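Local coordinates for Glyoxalase/bleomycin resistance protein/dioxygenase (Catenulispora acidiphila, PDB 4G6X), which is of unproven function but belongs to the glyoxalase/bleomycin resistance/dioxygenase superfamily of the vicinal oxygen chelate fold, and may act as a dioxygenase, at residues A[93-98]-A[143-148]; A[122-127]-A[135-140]; A[29-34]-A[78-83]; A[41-46]-A[139-144]. All blocks are in the same frame, centred on the assembly; numbering follows the deposited sequence.

Contact 1 (A[93-98]-A[143-148]); sequences ALVADG and GNLIQL
The Schellman turn that closes helix 87-96 rests on the beginning of strand 145-150, where V95 and G98 meet L145. L145 is the inner partner: its side chain heads for the helix end, with CG anti to its own carbonyl carbon (chi1 -65°) and CD1 carried outward as the leading atom. That methyl presses on the backbone of the turn, 3.6 Å from G98 CA, and it also lies 4.0 Å from the carbonyl oxygen V95 O. The same oxygen is engaged within the turn, accepting G98 N at 3.0 Å. G98, with phi at 73°, is the C-prime residue of the motif, and the turn is completed by the bond from I99 N back to L94 O.

V95 supplies the apolar side chain of the helix. Its CG2 branch, anti to the carbonyl carbon, reaches the loop before the strand and stops 3.3 Å from G143 O. The same methyl flanks L145, 4.2 Å from L145 CG, and passes N144 CA at an equal distance. In the vicinal oxygen chelate fold, strand 145-150 lies inside a four-stranded mixed sheet, between the parallel strand 102-106 and the antiparallel strand 134-139. Helix 87-96 thus ends beside this sheet, and L145 also touches T124 and I137 of the neighbouring hairpin, strands 123-129 and 134-139. D97, beside the turn and leading away from the strand, is hydrogen-bonded through OD2 to H84 NE2 of the second subunit.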
loop_
_atom_site.group_PDB
_atom_site.type_symbol
_atom_site.label_atom_id
_atom_site.label_comp_id
_atom_site.label_asym_id
_atom_site.label_seq_id
_atom_site.Cartn_x
_atom_site.Cartn_y
_atom_site.Cartn_z
ATOM N N ALA A 93 -1.222 15.362 8.272
ATOM C CA ALA A 93 -2.555 15.173 8.783
ATOM C C ALA A 93 -2.774 13.818 9.419
ATOM O O ALA A 93 -3.448 13.712 10.421
ATOM C CB ALA A 93 -3.593 15.462 7.727
ATOM N N LEU A 94 -2.201 12.785 8.822
ATOM C CA LEU A 94 -2.321 11.455 9.363
ATOM C C LEU A 94 -1.610 11.405 10.711
ATOM O O LEU A 94 -2.167 10.917 11.721
ATOM C CB LEU A 94 -1.753 10.424 8.386
ATOM C CG LEU A 94 -2.457 10.193 7.047
ATOM C CD1 LEU A 94 -1.782 8.985 6.402
ATOM C CD2 LEU A 94 -3.961 9.972 7.167
ATOM N N VAL A 95 -0.374 11.909 10.738
ATOM C CA VAL A 95 0.409 11.824 11.990
ATOM C C VAL A 95 -0.289 12.597 13.111
ATOM O O VAL A 95 -0.312 12.146 14.279
ATOM C CB VAL A 95 1.825 12.327 11.752
ATOM C CG1 VAL A 95 2.558 12.554 13.084
ATOM C CG2 VAL A 95 2.588 11.370 10.784
ATOM N N ALA A 96 -0.855 13.760 12.769
ATOM C CA ALA A 96 -1.521 14.623 13.786
ATOM C C ALA A 96 -2.672 13.880 14.447
ATOM O O ALA A 96 -2.927 14.101 15.616
ATOM C CB ALA A 96 -2.039 15.911 13.157
ATOM N N ASP A 97 -3.326 12.955 13.729
ATOM C CA ASP A 97 -4.437 12.197 14.284
ATOM C C ASP A 97 -4.023 10.783 14.703
ATOM O O ASP A 97 -4.890 9.975 15.044
ATOM C CB ASP A 97 -5.598 12.114 13.302
ATOM C CG ASP A 97 -6.428 13.379 13.239
ATOM O OD1 ASP A 97 -6.410 14.165 14.198
ATOM O OD2 ASP A 97 -7.169 13.610 12.248
ATOM N N GLY A 98 -2.725 10.471 14.711
ATOM C CA GLY A 98 -2.255 9.147 15.151
ATOM C C GLY A 98 -2.529 8.030 14.187
ATOM O O GLY A 98 -2.591 6.858 14.560
ATOM N N GLY A 143 8.438 10.889 8.470
ATOM C CA GLY A 143 7.160 11.557 8.396
ATOM C C GLY A 143 5.913 10.678 8.499
ATOM O O GLY A 143 4.799 11.167 8.320
ATOM N N ASN A 144 6.083 9.384 8.802
ATOM C CA ASN A 144 4.978 8.433 8.940
ATOM C C ASN A 144 4.928 7.738 10.304
ATOM O O ASN A 144 5.985 7.536 10.984
ATOM C CB ASN A 144 5.053 7.334 7.901
ATOM C CG ASN A 144 5.247 7.824 6.512
ATOM O OD1 ASN A 144 6.319 7.654 5.914
ATOM N ND2 ASN A 144 4.222 8.439 5.954
ATOM N N LEU A 145 3.719 7.342 10.681
ATOM C CA LEU A 145 3.526 6.373 11.743
ATOM C C LEU A 145 3.307 5.037 11.047
ATOM O O LEU A 145 2.672 4.982 9.985
ATOM C CB LEU A 145 2.286 6.748 12.585
ATOM C CG LEU A 145 2.363 8.087 13.380
ATOM C CD1 LEU A 145 1.060 8.438 14.040
ATOM C CD2 LEU A 145 3.497 8.059 14.420
ATOM N N ILE A 146 3.787 3.966 11.671
ATOM C CA ILE A 146 3.772 2.651 11.067
ATOM C C ILE A 146 3.177 1.753 12.112
ATOM O O ILE A 146 3.599 1.809 13.278
ATOM C CB ILE A 146 5.183 2.153 10.766
ATOM C CG1 ILE A 146 5.855 3.044 9.707
ATOM C CG2 ILE A 146 5.183 0.695 10.290
ATOM C CD1 ILE A 146 5.131 3.130 8.367
ATOM N N GLN A 147 2.176 0.992 11.720
ATOM C CA GLN A 147 1.557 0.044 12.639
ATOM C C GLN A 147 2.140 -1.369 12.489
ATOM O O GLN A 147 2.276 -1.888 11.372
ATOM C CB GLN A 147 0.037 0.045 12.417
ATOM C CG GLN A 147 -0.797 -0.743 13.401
ATOM C CD GLN A 147 -2.260 -0.746 13.022
ATOM O OE1 GLN A 147 -2.643 -1.159 11.930
ATOM N NE2 GLN A 147 -3.062 -0.311 13.913
ATOM N N LEU A 148 2.425 -1.969 13.647
ATOM C CA LEU A 148 2.642 -3.404 13.790
ATOM C C LEU A 148 1.384 -4.091 14.292
ATOM O O LEU A 148 0.713 -3.634 15.211
ATOM C CB LEU A 148 3.729 -3.656 14.792
ATOM C CG LEU A 148 5.204 -3.538 14.406
ATOM C CD1 LEU A 148 5.527 -2.914 13.094
ATOM C CD2 LEU A 148 6.134 -3.148 15.566
#

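Contact 2 (A[122-127]-A[135-140]); sequences RFTQEP and TAILDD
R122 and D139 form a salt bridge, NH1 to OD2 at 2.8 Å, beside the backbone bond from D139 N to R122 O at 2.9 Å. D139 CG, anti to the backbone N (chi1 176°), holds the carboxylate out to the arginine. OD2 lies in the guanidinium plane, but NH1 meets it from above the carboxylate plane, the two planes standing 86° apart. Together the segments make an antiparallel beta hairpin at the edge of a four-stranded mixed sheet, interrupted by a classic bulge. I137 is opposed there by two residues, T124 and Q125, and its O takes T124 N at 2.9 Å and Q125 N at 3.2 Å, from the same face of its carbonyl plane.

Further along, Q125 NE2 gives T135 OG1 a nearly straight bond (3.1 Å, 177°) and turns its other N-H to E126 O. T135 OG1 lies in the amide plane, and a water joins it to Q125 OE1, so the amide is fixed at both ends.

On the other face of the hairpin the F123 ring lies over L138, in a CH-pi contact that sets L138 CB 4.0 Å from the ring centroid. Y113 of helix 109-118 meets that ring edge-to-face, while F123 CE1 stands 4.0 Å from A136 CB.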
loop_
_atom_site.group_PDB
_atom_site.type_symbol
_atom_site.label_atom_id
_atom_site.label_comp_id
_atom_site.label_asym_id
_atom_site.label_seq_id
_atom_site.Cartn_x
_atom_site.Cartn_y
_atom_site.Cartn_z
ATOM N N ARG A 122 11.259 4.836 18.121
ATOM C CA ARG A 122 10.315 5.518 18.946
ATOM C C ARG A 122 8.908 4.978 18.730
ATOM O O ARG A 122 8.432 4.970 17.625
ATOM C CB ARG A 122 10.363 6.984 18.563
ATOM C CG ARG A 122 9.545 7.919 19.394
ATOM C CD ARG A 122 9.547 9.325 18.818
ATOM N NE ARG A 122 8.383 9.996 19.295
ATOM C CZ ARG A 122 7.459 10.545 18.549
ATOM N NH1 ARG A 122 7.544 10.573 17.245
ATOM N NH2 ARG A 122 6.444 11.078 19.135
ATOM N N PHE A 123 8.238 4.554 19.793
ATOM C CA PHE A 123 6.833 4.144 19.683
ATOM C C PHE A 123 5.906 5.217 20.242
ATOM O O PHE A 123 6.143 5.757 21.370
ATOM C CB PHE A 123 6.605 2.833 20.424
ATOM C CG PHE A 123 7.133 1.627 19.689
ATOM C CD1 PHE A 123 6.280 0.830 18.961
ATOM C CD2 PHE A 123 8.501 1.355 19.674
ATOM C CE1 PHE A 123 6.766 -0.259 18.257
ATOM C CE2 PHE A 123 8.996 0.281 18.964
ATOM C CZ PHE A 123 8.145 -0.524 18.265
ATOM N N THR A 124 4.849 5.516 19.489
ATOM C CA THR A 124 3.754 6.389 19.934
ATOM C C THR A 124 2.615 5.619 20.606
ATOM O O THR A 124 1.839 6.181 21.369
ATOM C CB THR A 124 3.211 7.226 18.780
ATOM O OG1 THR A 124 2.691 6.344 17.765
ATOM C CG2 THR A 124 4.321 8.088 18.166
ATOM N N GLN A 125 2.525 4.326 20.309
ATOM C CA GLN A 125 1.609 3.416 20.987
ATOM C C GLN A 125 2.301 2.102 21.243
ATOM O O GLN A 125 2.727 1.436 20.309
ATOM C CB GLN A 125 0.351 3.175 20.148
ATOM C CG GLN A 125 -0.751 2.395 20.871
ATOM C CD GLN A 125 -1.567 1.563 19.902
ATOM O OE1 GLN A 125 -2.343 2.101 19.111
ATOM N NE2 GLN A 125 -1.338 0.251 19.905
ATOM N N GLU A 126 2.375 1.744 22.530
ATOM C CA GLU A 126 2.882 0.443 22.977
ATOM C C GLU A 126 1.914 -0.664 22.575
ATOM O O GLU A 126 0.746 -0.366 22.270
ATOM C CB GLU A 126 3.071 0.438 24.508
ATOM C CG GLU A 126 4.166 1.382 24.987
ATOM C CD GLU A 126 4.360 1.336 26.511
ATOM O OE1 GLU A 126 3.606 0.615 27.202
ATOM O OE2 GLU A 126 5.271 2.027 27.013
ATOM N N PRO A 127 2.379 -1.942 22.578
ATOM C CA PRO A 127 1.495 -3.062 22.218
ATOM C C PRO A 127 0.214 -3.044 23.016
ATOM O O PRO A 127 0.254 -3.077 24.242
ATOM C CB PRO A 127 2.320 -4.296 22.573
ATOM C CG PRO A 127 3.716 -3.853 22.363
ATOM C CD PRO A 127 3.736 -2.433 22.884
ATOM N N THR A 135 -1.870 -4.433 18.607
ATOM C CA THR A 135 -1.195 -3.469 17.712
ATOM C C THR A 135 -0.198 -2.614 18.494
ATOM O O THR A 135 -0.287 -2.468 19.718
ATOM C CB THR A 135 -2.176 -2.502 17.008
ATOM O OG1 THR A 135 -2.786 -1.613 17.961
ATOM C CG2 THR A 135 -3.211 -3.230 16.257
ATOM N N ALA A 136 0.766 -2.056 17.758
ATOM C CA ALA A 136 1.690 -1.030 18.258
ATOM C C ALA A 136 1.938 -0.036 17.129
ATOM O O ALA A 136 1.813 -0.389 15.956
ATOM C CB ALA A 136 3.017 -1.620 18.727
ATOM N N ILE A 137 2.317 1.185 17.479
ATOM C CA ILE A 137 2.550 2.213 16.458
ATOM C C ILE A 137 3.906 2.869 16.697
ATOM O O ILE A 137 4.215 3.287 17.823
ATOM C CB ILE A 137 1.435 3.244 16.447
ATOM C CG1 ILE A 137 0.120 2.555 16.098
ATOM C CG2 ILE A 137 1.747 4.371 15.440
ATOM C CD1 ILE A 137 -1.066 3.465 16.149
ATOM N N LEU A 138 4.707 2.894 15.631
ATOM C CA LEU A 138 6.044 3.471 15.676
ATOM C C LEU A 138 6.233 4.629 14.684
ATOM O O LEU A 138 5.479 4.755 13.719
ATOM C CB LEU A 138 7.147 2.399 15.474
ATOM C CG LEU A 138 7.181 1.704 14.099
ATOM C CD1 LEU A 138 8.120 2.404 13.132
ATOM C CD2 LEU A 138 7.678 0.266 14.239
ATOM N N ASP A 139 7.210 5.494 15.011
ATOM C CA ASP A 139 7.619 6.621 14.144
ATOM C C ASP A 139 8.744 6.115 13.207
ATOM O O ASP A 139 9.825 5.647 13.678
ATOM C CB ASP A 139 8.083 7.758 15.035
ATOM C CG ASP A 139 8.621 8.964 14.266
ATOM O OD1 ASP A 139 8.629 9.008 13.036
ATOM O OD2 ASP A 139 9.056 9.888 14.987
ATOM N N ASP A 140 8.517 6.179 11.893
ATOM C CA ASP A 140 9.543 5.746 10.952
ATOM C C ASP A 140 10.701 6.698 10.711
ATOM O O ASP A 140 11.605 6.390 9.910
ATOM C CB ASP A 140 8.956 5.221 9.611
ATOM C CG ASP A 140 8.542 6.295 8.680
ATOM O OD1 ASP A 140 8.503 7.482 9.060
ATOM O OD2 ASP A 140 8.209 5.958 7.506
HETATM O O HOH W 1 11.726 6.174 15.505
HETATM O O HOH W 2 -3.578 0.655 16.523
#

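Contact 3 (A[29-34]-A[78-83]); sequences LTNVFV and LLEPSS
E80 O takes the hydrogen bond of V34 N at 2.8 Å and also lies 3.3 Å from F33 CA, a CA-H...O contact. It belongs to the ladder between two parallel strands, 29-34 and 76-81, neighbours in a four-stranded mixed sheet. Further bonds run from L78 N to T30 O, from V32 N to L78 O and from E80 N to V32 O, pairing N31 with L78, V32 with L79 and F33 with E80. The short strand axes are twisted by 36°.

On the face bearing N31, F33, L78 and E80, the glutamate side chain runs alongside the phenylalanine. E80 CG sits between its backbone N and carbonyl carbon (chi1 72°), and the extended chain beyond it brings CD to 3.4 Å from F33 CE1, with carboxylate and ring planes inclined by 32°. The far oxygen E80 OE2 then reaches N31 ND2 at 3.0 Å, a weak bond because the N-H is poorly directed.

On the opposite face V32 and L79 both pack against Y44 of helix 37-46, and V32 also meets D140 and N144. Strand 29-34 also faces the second subunit, whose T30 OG1 is hydrogen-bonded to that of T30 here. Past the ladder, S82 OG makes a weak bond to V34 O and a hydrogen bond to K91 NZ. Within it, the F33 ring turns its edge to P81 O, 3.5 Å from F33 CD1.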
loop_
_atom_site.group_PDB
_atom_site.type_symbol
_atom_site.label_atom_id
_atom_site.label_comp_id
_atom_site.label_asym_id
_atom_site.label_seq_id
_atom_site.Cartn_x
_atom_site.Cartn_y
_atom_site.Cartn_z
ATOM N N LEU A 29 2.920 -4.751 -4.971
ATOM C CA LEU A 29 3.561 -3.547 -4.498
ATOM C C LEU A 29 2.704 -2.665 -3.571
ATOM O O LEU A 29 1.495 -2.473 -3.789
ATOM C CB LEU A 29 3.941 -2.700 -5.687
ATOM C CG LEU A 29 4.768 -1.445 -5.536
ATOM C CD1 LEU A 29 6.195 -1.841 -5.174
ATOM C CD2 LEU A 29 4.706 -0.665 -6.847
ATOM N N THR A 30 3.357 -2.123 -2.565
ATOM C CA THR A 30 2.738 -1.110 -1.701
ATOM C C THR A 30 3.771 -0.026 -1.494
ATOM O O THR A 30 4.902 -0.162 -1.951
ATOM C CB THR A 30 2.220 -1.691 -0.375
ATOM O OG1 THR A 30 1.379 -0.732 0.331
ATOM C CG2 THR A 30 3.343 -2.133 0.536
ATOM N N ASN A 31 3.345 1.114 -0.948
ATOM C CA ASN A 31 4.249 2.279 -0.863
ATOM C C ASN A 31 4.112 3.043 0.415
ATOM O O ASN A 31 3.029 3.059 1.034
ATOM C CB ASN A 31 4.035 3.229 -2.038
ATOM C CG ASN A 31 2.656 3.843 -2.047
ATOM O OD1 ASN A 31 1.649 3.111 -2.076
ATOM N ND2 ASN A 31 2.574 5.156 -1.964
ATOM N N VAL A 32 5.212 3.638 0.842
ATOM C CA VAL A 32 5.176 4.694 1.850
ATOM C C VAL A 32 5.932 5.890 1.263
ATOM O O VAL A 32 6.955 5.746 0.559
ATOM C CB VAL A 32 5.838 4.207 3.159
ATOM C CG1 VAL A 32 6.190 5.345 4.093
ATOM C CG2 VAL A 32 4.897 3.249 3.871
ATOM N N PHE A 33 5.419 7.107 1.549
ATOM C CA PHE A 33 6.068 8.315 1.160
ATOM C C PHE A 33 7.027 8.767 2.221
ATOM O O PHE A 33 6.609 9.026 3.356
ATOM C CB PHE A 33 5.006 9.416 0.940
ATOM C CG PHE A 33 4.078 9.165 -0.260
ATOM C CD1 PHE A 33 4.492 9.439 -1.543
ATOM C CD2 PHE A 33 2.800 8.756 -0.078
ATOM C CE1 PHE A 33 3.662 9.214 -2.626
ATOM C CE2 PHE A 33 1.938 8.499 -1.165
ATOM C CZ PHE A 33 2.376 8.762 -2.433
ATOM N N VAL A 34 8.297 8.837 1.856
ATOM C CA VAL A 34 9.365 9.182 2.824
ATOM C C VAL A 34 9.940 10.542 2.481
ATOM O O VAL A 34 10.074 10.938 1.317
ATOM C CB VAL A 34 10.469 8.111 2.866
ATOM C CG1 VAL A 34 9.867 6.785 3.226
ATOM C CG2 VAL A 34 11.195 7.973 1.530
ATOM N N LEU A 78 7.715 0.160 -1.667
ATOM C CA LEU A 78 8.397 1.232 -2.353
ATOM C C LEU A 78 8.541 2.385 -1.367
ATOM O O LEU A 78 7.546 2.735 -0.741
ATOM C CB LEU A 78 7.520 1.727 -3.538
ATOM C CG LEU A 78 8.057 2.902 -4.357
ATOM C CD1 LEU A 78 9.273 2.484 -5.166
ATOM C CD2 LEU A 78 6.913 3.416 -5.242
ATOM N N LEU A 79 9.763 2.859 -1.198
ATOM C CA LEU A 79 10.088 3.967 -0.309
ATOM C C LEU A 79 10.203 5.188 -1.187
ATOM O O LEU A 79 11.257 5.472 -1.743
ATOM C CB LEU A 79 11.352 3.656 0.478
ATOM C CG LEU A 79 11.304 2.375 1.309
ATOM C CD1 LEU A 79 12.672 2.146 1.939
ATOM C CD2 LEU A 79 10.177 2.384 2.324
ATOM N N GLU A 80 9.077 5.861 -1.420
ATOM C CA GLU A 80 9.094 6.881 -2.483
ATOM C C GLU A 80 9.137 8.307 -1.995
ATOM O O GLU A 80 8.694 8.570 -0.877
ATOM C CB GLU A 80 7.992 6.684 -3.504
ATOM C CG GLU A 80 6.658 6.989 -3.031
ATOM C CD GLU A 80 5.555 6.821 -4.111
ATOM O OE1 GLU A 80 5.468 7.531 -5.142
ATOM O OE2 GLU A 80 4.723 5.960 -3.842
ATOM N N PRO A 81 9.720 9.200 -2.808
ATOM C CA PRO A 81 9.880 10.586 -2.372
ATOM C C PRO A 81 8.555 11.278 -2.115
ATOM O O PRO A 81 7.504 10.922 -2.679
ATOM C CB PRO A 81 10.626 11.265 -3.534
ATOM C CG PRO A 81 11.233 10.164 -4.311
ATOM C CD PRO A 81 10.338 8.966 -4.128
ATOM N N SER A 82 8.610 12.296 -1.267
ATOM C CA SER A 82 7.424 13.092 -0.872
ATOM C C SER A 82 7.433 14.465 -1.518
ATOM O O SER A 82 6.935 15.393 -0.914
ATOM C CB SER A 82 7.391 13.246 0.669
ATOM O OG SER A 82 7.336 11.935 1.298
ATOM N N SER A 83 7.960 14.594 -2.727
ATOM C CA SER A 83 8.176 15.917 -3.315
ATOM C C SER A 83 6.930 16.474 -3.955
ATOM O O SER A 83 6.838 17.710 -4.068
ATOM C CB SER A 83 9.304 15.898 -4.346
ATOM O OG SER A 83 9.114 14.776 -5.163
#

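Contact 4 (A[41-46]-A[139-144]); sequences ESFYTG and DDTCGN
With CG anti to the backbone N (chi1 -172°), F43 throws its ring out from helix 37-46 over the loop at D140, while Y44, with CG anti to its carbonyl carbon, extends toward the carboxylate of the same aspartate. The phenylalanine ring lies across the loop backbone: D140 O sits over one face, 3.4 Å from F43 CG and displaced toward the rim, and D140 CA adds a CH-pi contact. T141 CG2 packs against the ring, 3.9 Å from F43 CD1.

The tyrosine gives the contact its polar bond. Y44 OH donates to D140 OD2 at 2.6 Å, and OD2 accepts on its anti lone pair, the one turned away from OD1; the carboxylate oxygen meets the tyrosine edge-on, and ring and carboxylate are set 79° apart. The remaining oxygen is held by the loop itself. D140 OD1 accepts C142 N at 2.8 Å and N144 N at 3.1 Å from opposite faces of the carboxylate plane, so both oxygens of this buried acid are engaged and its rotation is fixed.

One residue earlier, D139 OD1 accepts T141 N at 2.9 Å, and its OD2 is paired with R122. Two successive Asx turns, at D139 and D140, thus shape the loop joining strands 134-139 and 145-150, a connection of the vicinal oxygen chelate fold that is tied here to helix 37-46.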
loop_
_atom_site.group_PDB
_atom_site.type_symbol
_atom_site.label_atom_id
_atom_site.label_comp_id
_atom_site.label_asym_id
_atom_site.label_seq_id
_atom_site.Cartn_x
_atom_site.Cartn_y
_atom_site.Cartn_z
ATOM N N GLU A 41 16.083 4.264 3.663
ATOM C CA GLU A 41 16.820 3.007 3.434
ATOM C C GLU A 41 17.458 2.522 4.738
ATOM O O GLU A 41 17.334 1.341 5.114
ATOM C CB GLU A 41 17.894 3.164 2.379
ATOM C CG GLU A 41 18.554 1.811 2.127
ATOM C CD GLU A 41 19.629 1.822 1.071
ATOM O OE1 GLU A 41 19.870 2.860 0.446
ATOM O OE2 GLU A 41 20.262 0.758 0.895
ATOM N N SER A 42 18.148 3.445 5.397
ATOM C CA SER A 42 18.828 3.167 6.675
ATOM C C SER A 42 17.863 2.669 7.743
ATOM O O SER A 42 18.181 1.767 8.501
ATOM C CB SER A 42 19.494 4.463 7.201
ATOM O OG SER A 42 19.975 4.296 8.541
ATOM N N PHE A 43 16.714 3.328 7.902
ATOM C CA PHE A 43 15.730 2.934 8.895
ATOM C C PHE A 43 14.999 1.611 8.617
ATOM O O PHE A 43 14.882 0.737 9.473
ATOM C CB PHE A 43 14.661 4.033 9.082
ATOM C CG PHE A 43 13.740 3.740 10.223
ATOM C CD1 PHE A 43 14.091 4.140 11.518
ATOM C CD2 PHE A 43 12.523 3.059 10.047
ATOM C CE1 PHE A 43 13.246 3.837 12.580
ATOM C CE2 PHE A 43 11.697 2.782 11.113
ATOM C CZ PHE A 43 12.044 3.197 12.373
ATOM N N TYR A 44 14.511 1.474 7.382
ATOM C CA TYR A 44 13.684 0.348 7.032
ATOM C C TYR A 44 14.508 -0.917 6.988
ATOM O O TYR A 44 13.988 -1.945 7.358
ATOM C CB TYR A 44 12.942 0.539 5.702
ATOM C CG TYR A 44 11.649 1.378 5.920
ATOM C CD1 TYR A 44 11.667 2.743 6.177
ATOM C CD2 TYR A 44 10.426 0.749 5.992
ATOM C CE1 TYR A 44 10.480 3.442 6.467
ATOM C CE2 TYR A 44 9.262 1.406 6.265
ATOM C CZ TYR A 44 9.268 2.797 6.482
ATOM O OH TYR A 44 8.098 3.473 6.760
ATOM N N THR A 45 15.744 -0.819 6.520
ATOM C CA THR A 45 16.657 -1.977 6.532
ATOM C C THR A 45 17.372 -2.164 7.860
ATOM O O THR A 45 17.358 -3.274 8.426
ATOM C CB THR A 45 17.675 -1.915 5.382
ATOM O OG1 THR A 45 18.605 -0.858 5.650
ATOM C CG2 THR A 45 17.000 -1.772 4.075
ATOM N N GLY A 46 17.952 -1.094 8.398
ATOM C CA GLY A 46 18.789 -1.190 9.588
ATOM C C GLY A 46 18.065 -1.445 10.884
ATOM O O GLY A 46 18.567 -2.144 11.798
ATOM N N ASP A 139 7.210 5.494 15.011
ATOM C CA ASP A 139 7.619 6.621 14.144
ATOM C C ASP A 139 8.744 6.115 13.207
ATOM O O ASP A 139 9.825 5.647 13.678
ATOM C CB ASP A 139 8.083 7.758 15.035
ATOM C CG ASP A 139 8.621 8.964 14.266
ATOM O OD1 ASP A 139 8.629 9.008 13.036
ATOM O OD2 ASP A 139 9.056 9.888 14.987
ATOM N N ASP A 140 8.517 6.179 11.893
ATOM C CA ASP A 140 9.543 5.746 10.952
ATOM C C ASP A 140 10.701 6.698 10.711
ATOM O O ASP A 140 11.605 6.390 9.910
ATOM C CB ASP A 140 8.956 5.221 9.611
ATOM C CG ASP A 140 8.542 6.295 8.680
ATOM O OD1 ASP A 140 8.503 7.482 9.060
ATOM O OD2 ASP A 140 8.209 5.958 7.506
ATOM N N THR A 141 10.676 7.892 11.383
ATOM C CA THR A 141 11.634 8.988 11.219
ATOM C C THR A 141 11.487 9.785 9.929
ATOM O O THR A 141 12.189 10.752 9.748
ATOM C CB THR A 141 13.130 8.622 11.435
ATOM O OG1 THR A 141 13.682 7.875 10.340
ATOM C CG2 THR A 141 13.312 7.805 12.748
ATOM N N CYS A 142 10.626 9.298 9.038
ATOM C CA CYS A 142 10.491 9.782 7.668
ATOM C C CYS A 142 9.166 10.533 7.414
ATOM O O CYS A 142 8.815 10.747 6.247
ATOM C CB CYS A 142 10.599 8.639 6.650
ATOM S SG CYS A 142 12.205 7.798 6.751
ATOM N N GLY A 143 8.438 10.889 8.470
ATOM C CA GLY A 143 7.160 11.557 8.396
ATOM C C GLY A 143 5.913 10.678 8.499
ATOM O O GLY A 143 4.799 11.167 8.320
ATOM N N ASN A 144 6.083 9.384 8.802
ATOM C CA ASN A 144 4.978 8.433 8.940
ATOM C C ASN A 144 4.928 7.738 10.304
ATOM O O ASN A 144 5.985 7.536 10.984
ATOM C CB ASN A 144 5.053 7.334 7.901
ATOM C CG ASN A 144 5.247 7.824 6.512
ATOM O OD1 ASN A 144 6.319 7.654 5.914
ATOM N ND2 ASN A 144 4.222 8.439 5.954
#

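In the fold
Contacts 1, 2 and 4 converge on one chain stretch: contact 4 shares D139 and D140 with contact 2, and G143 and N144 with contact 1. Contacts 1 and 2 have centres about 9 Å apart and both reach one sheet, through the neighbouring strands 145-150 and 134-139, joined by I146 N to L138 O at 2.8 Å, a probable hydrogen bond. Contact 3 lies in the other four-stranded sheet, its centre about 20 Å from that of contact 2. Contact 4, its centre about 11 Å from that of contact 3, touches both: V32 CG1 is 3.8 Å from Y44 OH, and L138 CD1 is 4.1 Å from F43 CZ. Contacts 1 and 3 also touch the second subunit.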